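Local atomic coordinates of uncharacterized protein (Enterococcus faecalis, PDB entry 3CEX), a protein that is of unknown function but belongs to the DinB superfamily of four-helix-bundle proteins, many members of which bind a divalent metal ion. Residues T13-H18 with L117-L122; M48-R53 with I152-M157; E54-I59 with S108-A113; P67-L70 with W74-K77. One frame throughout, in Å; residues are numbered along the deposited sequence.

How the interactions relate
All four contacts lie within the DinB-like four-helix bundle, whose long helices are 8-25, 44-62, 104-124 and 144-170. Interaction 1 joins the first to the third, interaction 2 the second to the fourth, and interaction 3 the second to the third. Their centres lie 8 to 10 Å apart; Ala17 of interaction 1 packs on Val156 of interaction 2. These two cross along the chain, and both touch the second subunit. Interaction 4 is a turn in the connection from helix 44-62 to helix 104-124, nested inside interaction 3, with centres about 10 Å apart. Three helix pairings thus form one core, to which Asp56 ties the 67-77 turn.

Interaction 1: residues T13-H18 with L117-L122; sequences TLDRAH and LTKSYL
Leu14 of helix 8-25 runs its CD2 methyl against CG2 of Thr118 on helix 104-124, and at 3.5 Å the two methyls sit closer than ordinary van der Waals contact. The leucine side chain leaves with CG trans to its own N (chi1 -177°), which directs the branch toward 117-122, where CD2 does the touching. Thr118 offers its methyl because its hydroxyl is turned back along its own helix, where OG1 bonds to the carbonyl oxygen of Ser114. Beside this apolar pair, Lys119 reaches out to Asp15. The lysine chain is bent by rotation about CG-CD (chi3 98°) and meets the carboxylate at about a right angle. Its NZ lies 2.9 Å from Asp15 OD1, on the syn lone pair, and makes a weaker bond of 3.3 Å from NZ to Asp15 OD2. The ammonium therefore straddles the carboxylate unevenly. Helix 144-170 covers the inner side, with Ile152 and Ala155 against Leu14, while Arg16 turns to the second subunit and bonds to its Ser150. The chemistry is thus split by depth: methyl groups fill the buried side, and a partly exposed salt bridge, probably moderated by solvent, links the two helices along its outer margin.

Interaction 2: residues M48-R53 with I152-M157; sequences MWHTAR and IDDAVM
Helices 44-62 and 144-170 run almost antiparallel here, their segment axes 9.6 Å apart at an angle of 165°, and the CA atoms of Thr51 and Ala155 approach to 5.4 Å. This is the pairing of the second and fourth helices of the DinB four-helix bundle, about 3 Å from the centre of the folded chain. The small side chains of Thr51 and Ala155 permit so close a backbone approach. Thr51 lays its CG2 methyl against Ala155 CB at 3.5 Å and also touches the CA. With OG1 placed beside its backbone N, the threonine keeps its hydroxyl on its own helix, bonded to the carbonyl oxygen of Leu47, and meets Ala155 through its methyl. Phe21 of helix 8-25 also packs on Thr51.

At the adjoining positions the contact becomes polar. His50 and Asp154 both send their side chains out trans to the backbone nitrogen, and they meet across the helix interface with ring and carboxylate planes 50° apart. Trp46 stacks on the imidazole and His158 meets it edge to face. A glycerol, probably from the crystallisation liquor, lies about 4 Å from the His50 side chain; the cluster of His50, Asp154 and His158 is consistent with the position of the metal site in DinB relatives. Asp153 forms a salt bridge with Arg20 of the second subunit. Between His50 and Asp154 the bond is weak but straight: NE2 points at OD1 from 3.3 Å, at an N-H...O angle of 163°, with OD1 in the plane of the ring.

Interaction 3: residues E54-I59 with S108-A113; sequences ELDLQI and SDYLAA
Asp56 and Tyr110 carry this contact through a single short hydrogen bond, buried between helices 44-62 and 104-124. Tyr110 OH donates to Asp56 OD2 at 2.7 Å, on that oxygen's anti lone pair, directed away from OD1. OD2 lies at the edge of the tyrosine ring and near its plane, while the carboxylate itself is turned 81° from that plane. Both residues extend from their helices with CG trans to the backbone N; for Tyr110, chi1 of -179° swings the ring across to the facing helix.

Further polar bonds come from the chain that follows helix 44-62. Asp56 OD1 accepts the backbone N-H of Leu68 and OD2 that of Trp69, so the carboxylate is gripped by three donors, which probably stabilises its negative charge in a buried place.

Apolar contact is lighter and lies mostly just beyond the two segments. Ala52 rests against the Tyr110 ring, and Leu111 packs on Met48, a selenomethionine. Deeper in the bundle, Phe21 of helix 8-25 meets Leu111 and Ala151 of helix 144-170 meets Leu55. Tyr110 faces the other way, with Trp69 and Trp74 of short helices 68-71 and 74-78 meeting its ring.

Interaction 4: residues P67-L70 with W74-K77; sequences PLWL and WTEK
A tight turn between two short helices, 68-71 and 74-78, lies on the outside of the DinB-like bundle, against helices 44-62 and 104-124, and here Trp69 folds back over Thr75. The backbone fixes the turn: Thr75 N donates to Trp69 O at 2.9 Å, with an N-H...O angle of 165° and the donor in the carbonyl plane. The Trp69 indole then lies across the start of the second helix. Thr75 CB sits over the five-membered ring, 3.7 Å from its centroid and 23° off the normal, a CH-pi contact, while Trp74 CB touches the six-membered ring at CE3. This position follows from the Trp69 chi1 of -177°, which lays the ring along its own carbonyl side, the side that Thr75 approaches.

Trp74 turns a different part of itself to the first helix. The edge of its indole, at CD1, is 3.3 Å from Leu68 O and 4.1 Å from Leu68 CB, and its NE1 bonds to Gln72.

Arg53 makes a cation-pi contact with Trp69. Asp84 takes the Trp69 NE1 bond on OD1 and bonds to Thr75 OG1 through OD2. One carboxylate thus spans both partners of the CH-pi pair, and its charge probably polarises the indole N-H while holding the ring against the threonine.

Interaction 1: residues T13-H18 with L117-L122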
loop_
_atom_site.group_PDB
_atom_site.type_symbol
_atom_site.label_atom_id
_atom_site.label_comp_id
_atom_site.label_asym_id
_atom_site.label_seq_id
_atom_site.Cartn_x
_atom_site.Cartn_y
_atom_site.Cartn_z
ATOM N N THR A 13 0.631 -10.470 -0.324
ATOM C CA THR A 13 0.388 -9.020 -0.222
ATOM C C THR A 13 0.353 -8.330 -1.605
ATOM O O THR A 13 -0.501 -7.403 -1.861
ATOM C CB THR A 13 1.456 -8.343 0.701
ATOM O OG1 THR A 13 1.444 -8.991 1.982
ATOM C CG2 THR A 13 1.185 -6.845 0.905
ATOM N N LEU A 14 1.299 -8.709 -2.473
ATOM C CA LEU A 14 1.269 -8.265 -3.868
ATOM C C LEU A 14 -0.038 -8.644 -4.594
ATOM O O LEU A 14 -0.603 -7.821 -5.364
ATOM C CB LEU A 14 2.521 -8.786 -4.609
ATOM C CG LEU A 14 2.694 -8.359 -6.072
ATOM C CD1 LEU A 14 2.819 -6.833 -6.188
ATOM C CD2 LEU A 14 3.938 -9.030 -6.713
ATOM N N ASP A 15 -0.560 -9.843 -4.327
ATOM C CA ASP A 15 -1.842 -10.258 -4.904
ATOM C C ASP A 15 -2.982 -9.299 -4.526
ATOM O O ASP A 15 -3.831 -9.003 -5.352
ATOM C CB ASP A 15 -2.232 -11.675 -4.449
ATOM C CG ASP A 15 -1.401 -12.773 -5.121
ATOM O OD1 ASP A 15 -0.883 -12.524 -6.244
ATOM O OD2 ASP A 15 -1.333 -13.898 -4.548
ATOM N N ARG A 16 -2.982 -8.779 -3.303
ATOM C CA ARG A 16 -4.005 -7.798 -2.921
ATOM C C ARG A 16 -3.872 -6.509 -3.723
ATOM O O ARG A 16 -4.894 -5.949 -4.116
ATOM C CB ARG A 16 -4.002 -7.457 -1.418
ATOM C CG ARG A 16 -3.993 -8.629 -0.454
ATOM C CD ARG A 16 -5.259 -9.451 -0.582
ATOM N NE ARG A 16 -5.288 -10.356 0.543
ATOM C CZ ARG A 16 -5.824 -10.078 1.730
ATOM N NH1 ARG A 16 -6.464 -8.936 1.943
ATOM N NH2 ARG A 16 -5.733 -10.972 2.689
ATOM N N ALA A 17 -2.654 -6.033 -3.965
ATOM C CA ALA A 17 -2.428 -4.852 -4.834
ATOM C C ALA A 17 -2.990 -5.122 -6.248
ATOM O O ALA A 17 -3.736 -4.305 -6.831
ATOM C CB ALA A 17 -0.955 -4.511 -4.925
ATOM N N HIS A 18 -2.655 -6.295 -6.772
ATOM C CA HIS A 18 -3.067 -6.698 -8.108
ATOM C C HIS A 18 -4.586 -6.690 -8.234
ATOM O O HIS A 18 -5.154 -6.087 -9.165
ATOM C CB HIS A 18 -2.493 -8.093 -8.385
ATOM C CG HIS A 18 -2.614 -8.548 -9.806
ATOM N ND1 HIS A 18 -2.287 -9.829 -10.191
ATOM C CD2 HIS A 18 -2.994 -7.900 -10.933
ATOM C CE1 HIS A 18 -2.479 -9.956 -11.496
ATOM N NE2 HIS A 18 -2.900 -8.798 -11.972
ATOM N N LEU A 117 6.111 -12.453 -12.993
ATOM C CA LEU A 117 7.563 -12.370 -12.925
ATOM C C LEU A 117 8.039 -12.195 -11.474
ATOM O O LEU A 117 8.972 -12.878 -11.014
ATOM C CB LEU A 117 8.053 -11.183 -13.771
ATOM C CG LEU A 117 9.573 -10.947 -13.811
ATOM C CD1 LEU A 117 10.299 -12.002 -14.697
ATOM C CD2 LEU A 117 9.885 -9.493 -14.275
ATOM N N THR A 118 7.391 -11.272 -10.770
ATOM C CA THR A 118 7.745 -10.947 -9.383
ATOM C C THR A 118 7.555 -12.195 -8.526
ATOM O O THR A 118 8.446 -12.589 -7.785
ATOM C CB THR A 118 6.924 -9.754 -8.863
ATOM O OG1 THR A 118 7.136 -8.629 -9.731
ATOM C CG2 THR A 118 7.324 -9.375 -7.423
ATOM N N LYS A 119 6.410 -12.845 -8.672
ATOM C CA LYS A 119 6.104 -14.019 -7.845
ATOM C C LYS A 119 7.038 -15.185 -8.128
ATOM O O LYS A 119 7.372 -15.946 -7.216
ATOM C CB LYS A 119 4.658 -14.453 -8.049
ATOM C CG LYS A 119 3.649 -13.467 -7.479
ATOM C CD LYS A 119 2.207 -13.808 -7.932
ATOM C CE LYS A 119 1.474 -14.556 -6.905
ATOM N NZ LYS A 119 0.097 -14.973 -7.372
ATOM N N SER A 120 7.428 -15.341 -9.392
ATOM C CA SER A 120 8.415 -16.316 -9.793
ATOM C C SER A 120 9.753 -16.038 -9.127
ATOM O O SER A 120 10.362 -16.945 -8.606
ATOM C CB SER A 120 8.606 -16.313 -11.307
ATOM O OG SER A 120 9.637 -17.222 -11.680
ATOM N N TYR A 121 10.178 -14.783 -9.116
ATOM C CA TYR A 121 11.443 -14.436 -8.483
ATOM C C TYR A 121 11.367 -14.742 -6.985
ATOM O O TYR A 121 12.277 -15.377 -6.429
ATOM C CB TYR A 121 11.827 -12.964 -8.732
ATOM C CG TYR A 121 13.215 -12.622 -8.215
ATOM C CD1 TYR A 121 14.345 -12.872 -8.980
ATOM C CD2 TYR A 121 13.396 -12.070 -6.965
ATOM C CE1 TYR A 121 15.622 -12.581 -8.498
ATOM C CE2 TYR A 121 14.674 -11.779 -6.476
ATOM C CZ TYR A 121 15.766 -12.039 -7.247
ATOM O OH TYR A 121 17.005 -11.772 -6.746
ATOM N N LEU A 122 10.271 -14.324 -6.353
ATOM C CA LEU A 122 10.085 -14.504 -4.919
ATOM C C LEU A 122 10.105 -15.983 -4.543
ATOM O O LEU A 122 10.599 -16.360 -3.483
ATOM C CB LEU A 122 8.767 -13.868 -4.423
ATOM C CG LEU A 122 8.819 -12.337 -4.283
ATOM C CD1 LEU A 122 7.469 -11.791 -3.862
ATOM C CD2 LEU A 122 9.862 -11.941 -3.296
#

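Interaction 2: residues M48-R53 with I152-M157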
loop_
_atom_site.group_PDB
_atom_site.type_symbol
_atom_site.label_atom_id
_atom_site.label_comp_id
_atom_site.label_asym_id
_atom_site.label_seq_id
_atom_site.Cartn_x
_atom_site.Cartn_y
_atom_site.Cartn_z
HETATM N N MSE A 48 -1.219 2.145 -12.913
HETATM C CA MSE A 48 -1.110 0.716 -13.272
HETATM C C MSE A 48 0.076 0.438 -14.169
HETATM O O MSE A 48 0.771 -0.513 -13.963
HETATM C CB MSE A 48 -2.368 0.237 -13.984
HETATM C CG MSE A 48 -3.390 -0.179 -13.081
HETATM SE SE MSE A 48 -4.921 -1.054 -13.899
HETATM C CE MSE A 48 -4.452 -2.907 -14.045
ATOM N N TRP A 49 0.303 1.275 -15.171
ATOM C CA TRP A 49 1.491 1.137 -16.016
ATOM C C TRP A 49 2.760 1.269 -15.171
ATOM O O TRP A 49 3.693 0.457 -15.274
ATOM C CB TRP A 49 1.483 2.223 -17.090
ATOM C CG TRP A 49 2.795 2.372 -17.757
ATOM C CD1 TRP A 49 3.283 1.594 -18.770
ATOM C CD2 TRP A 49 3.820 3.343 -17.469
ATOM N NE1 TRP A 49 4.514 2.025 -19.119
ATOM C CE2 TRP A 49 4.869 3.094 -18.343
ATOM C CE3 TRP A 49 3.936 4.399 -16.548
ATOM C CZ2 TRP A 49 6.036 3.873 -18.358
ATOM C CZ3 TRP A 49 5.058 5.149 -16.547
ATOM C CH2 TRP A 49 6.115 4.886 -17.442
ATOM N N HIS A 50 2.783 2.281 -14.294
ATOM C CA HIS A 50 3.963 2.510 -13.470
ATOM C C HIS A 50 4.250 1.356 -12.523
ATOM O O HIS A 50 5.388 0.986 -12.364
ATOM C CB HIS A 50 3.872 3.786 -12.644
ATOM C CG HIS A 50 4.862 3.830 -11.517
ATOM N ND1 HIS A 50 6.164 4.229 -11.693
ATOM C CD2 HIS A 50 4.747 3.481 -10.210
ATOM C CE1 HIS A 50 6.808 4.148 -10.540
ATOM N NE2 HIS A 50 5.977 3.686 -9.625
ATOM N N THR A 51 3.209 0.809 -11.896
ATOM C CA THR A 51 3.362 -0.338 -11.004
ATOM C C THR A 51 3.898 -1.542 -11.777
ATOM O O THR A 51 4.831 -2.181 -11.319
ATOM C CB THR A 51 2.048 -0.645 -10.283
ATOM O OG1 THR A 51 1.711 0.514 -9.490
ATOM C CG2 THR A 51 2.152 -1.922 -9.360
ATOM N N ALA A 52 3.313 -1.856 -12.932
ATOM C CA ALA A 52 3.801 -2.961 -13.761
ATOM C C ALA A 52 5.242 -2.679 -14.188
ATOM O O ALA A 52 6.090 -3.574 -14.142
ATOM C CB ALA A 52 2.911 -3.168 -14.965
ATOM N N ARG A 53 5.522 -1.447 -14.576
ATOM C CA ARG A 53 6.846 -1.068 -15.056
ATOM C C ARG A 53 7.916 -1.167 -13.959
ATOM O O ARG A 53 9.038 -1.634 -14.210
ATOM C CB ARG A 53 6.768 0.340 -15.679
ATOM C CG ARG A 53 7.954 0.830 -16.438
ATOM C CD ARG A 53 8.042 0.292 -17.840
ATOM N NE ARG A 53 8.916 1.191 -18.599
ATOM C CZ ARG A 53 10.220 1.023 -18.817
ATOM N NH1 ARG A 53 10.864 -0.054 -18.380
ATOM N NH2 ARG A 53 10.890 1.937 -19.506
ATOM N N ILE A 152 7.351 -4.312 -3.285
ATOM C CA ILE A 152 6.023 -4.671 -2.785
ATOM C C ILE A 152 5.318 -3.428 -2.225
ATOM O O ILE A 152 4.145 -3.190 -2.530
ATOM C CB ILE A 152 6.081 -5.741 -1.657
ATOM C CG1 ILE A 152 6.683 -7.072 -2.148
ATOM C CG2 ILE A 152 4.702 -5.999 -1.059
ATOM C CD1 ILE A 152 5.976 -7.697 -3.329
ATOM N N ASP A 153 6.037 -2.619 -1.436
ATOM C CA ASP A 153 5.493 -1.350 -0.871
ATOM C C ASP A 153 4.935 -0.401 -1.960
ATOM O O ASP A 153 3.848 0.166 -1.826
ATOM C CB ASP A 153 6.581 -0.668 -0.013
ATOM C CG ASP A 153 6.241 0.756 0.396
ATOM O OD1 ASP A 153 5.250 0.911 1.132
ATOM O OD2 ASP A 153 6.976 1.722 -0.008
ATOM N N ASP A 154 5.711 -0.232 -3.018
ATOM C CA ASP A 154 5.371 0.609 -4.146
ATOM C C ASP A 154 4.084 0.155 -4.805
ATOM O O ASP A 154 3.213 0.987 -5.051
ATOM C CB ASP A 154 6.502 0.572 -5.197
ATOM C CG ASP A 154 6.136 1.311 -6.498
ATOM O OD1 ASP A 154 6.570 2.469 -6.606
ATOM O OD2 ASP A 154 5.418 0.738 -7.397
ATOM N N ALA A 155 3.984 -1.144 -5.107
ATOM C CA ALA A 155 2.793 -1.673 -5.754
ATOM C C ALA A 155 1.573 -1.472 -4.867
ATOM O O ALA A 155 0.533 -0.975 -5.359
ATOM C CB ALA A 155 2.944 -3.156 -6.158
ATOM N N VAL A 156 1.674 -1.836 -3.583
ATOM C CA VAL A 156 0.499 -1.762 -2.711
ATOM C C VAL A 156 0.083 -0.310 -2.527
ATOM O O VAL A 156 -1.090 0.042 -2.635
ATOM C CB VAL A 156 0.705 -2.494 -1.379
ATOM C CG1 VAL A 156 -0.507 -2.348 -0.444
ATOM C CG2 VAL A 156 0.980 -3.989 -1.631
HETATM N N MSE A 157 1.046 0.548 -2.239
HETATM C CA MSE A 157 0.727 1.941 -2.005
HETATM C C MSE A 157 0.094 2.625 -3.253
HETATM O O MSE A 157 -0.837 3.426 -3.135
HETATM C CB MSE A 157 2.022 2.629 -1.557
HETATM C CG MSE A 157 1.948 4.034 -1.566
HETATM SE SE MSE A 157 2.545 4.936 -3.229
HETATM C CE MSE A 157 3.359 6.265 -2.109
#

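Interaction 3: residues E54-I59 with S108-A113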
loop_
_atom_site.group_PDB
_atom_site.type_symbol
_atom_site.label_atom_id
_atom_site.label_comp_id
_atom_site.label_asym_id
_atom_site.label_seq_id
_atom_site.Cartn_x
_atom_site.Cartn_y
_atom_site.Cartn_z
ATOM N N GLU A 54 7.575 -0.759 -12.739
ATOM C CA GLU A 54 8.544 -0.769 -11.675
ATOM C C GLU A 54 8.850 -2.191 -11.151
ATOM O O GLU A 54 9.998 -2.478 -10.815
ATOM C CB GLU A 54 8.075 0.154 -10.539
ATOM C CG GLU A 54 9.055 0.301 -9.429
ATOM C CD GLU A 54 10.220 1.236 -9.735
ATOM O OE1 GLU A 54 10.555 1.485 -10.915
ATOM O OE2 GLU A 54 10.818 1.726 -8.762
ATOM N N LEU A 55 7.827 -3.037 -11.011
ATOM C CA LEU A 55 8.043 -4.476 -10.735
ATOM C C LEU A 55 8.928 -5.123 -11.805
ATOM O O LEU A 55 9.905 -5.833 -11.508
ATOM C CB LEU A 55 6.703 -5.217 -10.651
ATOM C CG LEU A 55 5.756 -4.847 -9.475
ATOM C CD1 LEU A 55 4.378 -5.515 -9.612
ATOM C CD2 LEU A 55 6.410 -5.200 -8.128
ATOM N N ASP A 56 8.536 -4.938 -13.060
ATOM C CA ASP A 56 9.307 -5.413 -14.197
ATOM C C ASP A 56 10.787 -4.970 -14.102
ATOM O O ASP A 56 11.688 -5.796 -13.961
ATOM C CB ASP A 56 8.651 -4.892 -15.499
ATOM C CG ASP A 56 9.296 -5.438 -16.768
ATOM O OD1 ASP A 56 10.050 -6.439 -16.712
ATOM O OD2 ASP A 56 8.995 -4.865 -17.848
ATOM N N LEU A 57 11.027 -3.670 -14.149
ATOM C CA LEU A 57 12.406 -3.154 -14.116
ATOM C C LEU A 57 13.219 -3.613 -12.900
ATOM O O LEU A 57 14.376 -4.003 -13.029
ATOM C CB LEU A 57 12.416 -1.632 -14.176
ATOM C CG LEU A 57 12.151 -1.049 -15.566
ATOM C CD1 LEU A 57 12.119 0.479 -15.453
ATOM C CD2 LEU A 57 13.183 -1.512 -16.585
ATOM N N GLN A 58 12.627 -3.566 -11.721
ATOM C CA GLN A 58 13.396 -3.908 -10.520
ATOM C C GLN A 58 13.704 -5.399 -10.397
ATOM O O GLN A 58 14.829 -5.774 -10.022
ATOM C CB GLN A 58 12.681 -3.457 -9.260
ATOM C CG GLN A 58 12.532 -1.938 -9.111
ATOM C CD GLN A 58 13.823 -1.190 -8.879
ATOM O OE1 GLN A 58 14.938 -1.718 -9.049
ATOM N NE2 GLN A 58 13.680 0.072 -8.514
ATOM N N ILE A 59 12.699 -6.232 -10.666
ATOM C CA ILE A 59 12.874 -7.670 -10.603
ATOM C C ILE A 59 13.748 -8.118 -11.748
ATOM O O ILE A 59 14.595 -8.969 -11.557
ATOM C CB ILE A 59 11.527 -8.469 -10.631
ATOM C CG1 ILE A 59 10.681 -8.157 -9.401
ATOM C CG2 ILE A 59 11.808 -9.991 -10.741
ATOM C CD1 ILE A 59 11.245 -8.691 -8.102
ATOM N N SER A 108 -4.128 -4.479 -17.844
ATOM C CA SER A 108 -4.330 -5.707 -17.111
ATOM C C SER A 108 -3.293 -6.751 -17.481
ATOM O O SER A 108 -2.790 -7.489 -16.605
ATOM C CB SER A 108 -5.698 -6.299 -17.401
ATOM O OG SER A 108 -6.694 -5.508 -16.843
ATOM N N ASP A 109 -3.034 -6.860 -18.787
ATOM C CA ASP A 109 -2.094 -7.866 -19.313
ATOM C C ASP A 109 -0.648 -7.596 -18.894
ATOM O O ASP A 109 0.092 -8.526 -18.471
ATOM C CB ASP A 109 -2.211 -7.955 -20.840
ATOM C CG ASP A 109 -3.520 -8.547 -21.307
ATOM O OD1 ASP A 109 -4.283 -9.118 -20.487
ATOM O OD2 ASP A 109 -3.789 -8.441 -22.528
ATOM N N TYR A 110 -0.221 -6.341 -18.973
ATOM C CA TYR A 110 1.154 -6.034 -18.596
ATOM C C TYR A 110 1.337 -6.153 -17.065
ATOM O O TYR A 110 2.340 -6.685 -16.584
ATOM C CB TYR A 110 1.581 -4.651 -19.120
ATOM C CG TYR A 110 3.013 -4.256 -18.787
ATOM C CD1 TYR A 110 4.064 -5.178 -18.863
ATOM C CD2 TYR A 110 3.321 -2.974 -18.426
ATOM C CE1 TYR A 110 5.406 -4.789 -18.551
ATOM C CE2 TYR A 110 4.624 -2.596 -18.121
ATOM C CZ TYR A 110 5.662 -3.500 -18.175
ATOM O OH TYR A 110 6.951 -3.075 -17.862
ATOM N N LEU A 111 0.356 -5.699 -16.295
ATOM C CA LEU A 111 0.430 -5.890 -14.845
ATOM C C LEU A 111 0.457 -7.378 -14.451
ATOM O O LEU A 111 1.242 -7.780 -13.594
ATOM C CB LEU A 111 -0.719 -5.168 -14.114
ATOM C CG LEU A 111 -0.674 -5.149 -12.576
ATOM C CD1 LEU A 111 0.630 -4.487 -12.062
ATOM C CD2 LEU A 111 -1.921 -4.362 -12.021
ATOM N N ALA A 112 -0.383 -8.187 -15.085
ATOM C CA ALA A 112 -0.402 -9.635 -14.809
ATOM C C ALA A 112 0.948 -10.283 -15.120
ATOM O O ALA A 112 1.423 -11.145 -14.359
ATOM C CB ALA A 112 -1.531 -10.345 -15.616
ATOM N N ALA A 113 1.564 -9.878 -16.242
ATOM C CA ALA A 113 2.892 -10.353 -16.594
ATOM C C ALA A 113 3.923 -9.913 -15.560
ATOM O O ALA A 113 4.794 -10.701 -15.193
ATOM C CB ALA A 113 3.306 -9.896 -17.992
#

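Interaction 4: residues P67-L70 with W74-K77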
loop_
_atom_site.group_PDB
_atom_site.type_symbol
_atom_site.label_atom_id
_atom_site.label_comp_id
_atom_site.label_asym_id
_atom_site.label_seq_id
_atom_site.Cartn_x
_atom_site.Cartn_y
_atom_site.Cartn_z
ATOM N N PRO A 67 14.211 -6.315 -19.153
ATOM C CA PRO A 67 12.825 -6.196 -18.708
ATOM C C PRO A 67 11.811 -6.636 -19.764
ATOM O O PRO A 67 12.090 -6.553 -20.952
ATOM C CB PRO A 67 12.684 -4.698 -18.410
ATOM C CG PRO A 67 13.699 -4.054 -19.225
ATOM C CD PRO A 67 14.859 -4.998 -19.272
ATOM N N LEU A 68 10.654 -7.117 -19.324
ATOM C CA LEU A 68 9.598 -7.581 -20.229
ATOM C C LEU A 68 9.094 -6.468 -21.135
ATOM O O LEU A 68 8.678 -6.735 -22.271
ATOM C CB LEU A 68 8.409 -8.149 -19.445
ATOM C CG LEU A 68 8.697 -9.225 -18.410
ATOM C CD1 LEU A 68 7.419 -9.487 -17.637
ATOM C CD2 LEU A 68 9.260 -10.503 -19.020
ATOM N N TRP A 69 9.131 -5.231 -20.625
ATOM C CA TRP A 69 8.769 -4.032 -21.388
ATOM C C TRP A 69 9.354 -4.094 -22.801
ATOM O O TRP A 69 8.664 -3.782 -23.784
ATOM C CB TRP A 69 9.294 -2.783 -20.666
ATOM C CG TRP A 69 8.943 -1.462 -21.289
ATOM C CD1 TRP A 69 9.809 -0.562 -21.834
ATOM C CD2 TRP A 69 7.637 -0.883 -21.422
ATOM N NE1 TRP A 69 9.133 0.546 -22.274
ATOM C CE2 TRP A 69 7.798 0.373 -22.065
ATOM C CE3 TRP A 69 6.352 -1.306 -21.087
ATOM C CZ2 TRP A 69 6.723 1.219 -22.346
ATOM C CZ3 TRP A 69 5.282 -0.462 -21.351
ATOM C CH2 TRP A 69 5.467 0.776 -21.988
ATOM N N LEU A 70 10.630 -4.483 -22.855
ATOM C CA LEU A 70 11.382 -4.718 -24.076
ATOM C C LEU A 70 11.305 -6.173 -24.565
ATOM O O LEU A 70 10.927 -6.437 -25.702
ATOM C CB LEU A 70 12.853 -4.359 -23.848
ATOM C CG LEU A 70 13.168 -2.889 -23.555
ATOM C CD1 LEU A 70 14.697 -2.734 -23.419
ATOM C CD2 LEU A 70 12.615 -1.946 -24.640
ATOM N N TRP A 74 6.134 -5.098 -24.852
ATOM C CA TRP A 74 5.045 -4.253 -24.354
ATOM C C TRP A 74 5.190 -2.804 -24.805
ATOM O O TRP A 74 4.201 -2.136 -25.066
ATOM C CB TRP A 74 4.922 -4.333 -22.835
ATOM C CG TRP A 74 4.580 -5.693 -22.330
ATOM C CD1 TRP A 74 5.433 -6.586 -21.760
ATOM C CD2 TRP A 74 3.304 -6.327 -22.362
ATOM N NE1 TRP A 74 4.768 -7.723 -21.411
ATOM C CE2 TRP A 74 3.456 -7.596 -21.774
ATOM C CE3 TRP A 74 2.042 -5.940 -22.805
ATOM C CZ2 TRP A 74 2.397 -8.488 -21.636
ATOM C CZ3 TRP A 74 0.995 -6.830 -22.678
ATOM C CH2 TRP A 74 1.176 -8.086 -22.096
ATOM N N THR A 75 6.417 -2.319 -24.923
ATOM C CA THR A 75 6.629 -0.953 -25.399
ATOM C C THR A 75 5.934 -0.653 -26.739
ATOM O O THR A 75 5.418 0.428 -26.923
ATOM C CB THR A 75 8.120 -0.574 -25.468
ATOM O OG1 THR A 75 8.217 0.825 -25.760
ATOM C CG2 THR A 75 8.861 -1.363 -26.544
ATOM N N GLU A 76 5.924 -1.612 -27.659
ATOM C CA GLU A 76 5.220 -1.460 -28.958
ATOM C C GLU A 76 3.693 -1.492 -28.848
ATOM O O GLU A 76 3.010 -0.845 -29.616
ATOM C CB GLU A 76 5.656 -2.545 -29.940
ATOM C CG GLU A 76 7.115 -2.430 -30.393
ATOM C CD GLU A 76 8.072 -3.267 -29.564
ATOM O OE1 GLU A 76 7.761 -3.569 -28.393
ATOM O OE2 GLU A 76 9.152 -3.621 -30.077
ATOM N N LYS A 77 3.158 -2.227 -27.882
ATOM C CA LYS A 77 1.704 -2.277 -27.648
ATOM C C LYS A 77 1.182 -0.994 -27.048
ATOM O O LYS A 77 0.083 -0.547 -27.376
ATOM C CB LYS A 77 1.350 -3.410 -26.692
ATOM C CG LYS A 77 1.817 -4.797 -27.117
ATOM C CD LYS A 77 1.342 -5.158 -28.472
ATOM C CE LYS A 77 -0.151 -5.286 -28.557
ATOM N NZ LYS A 77 -0.455 -5.903 -29.891
#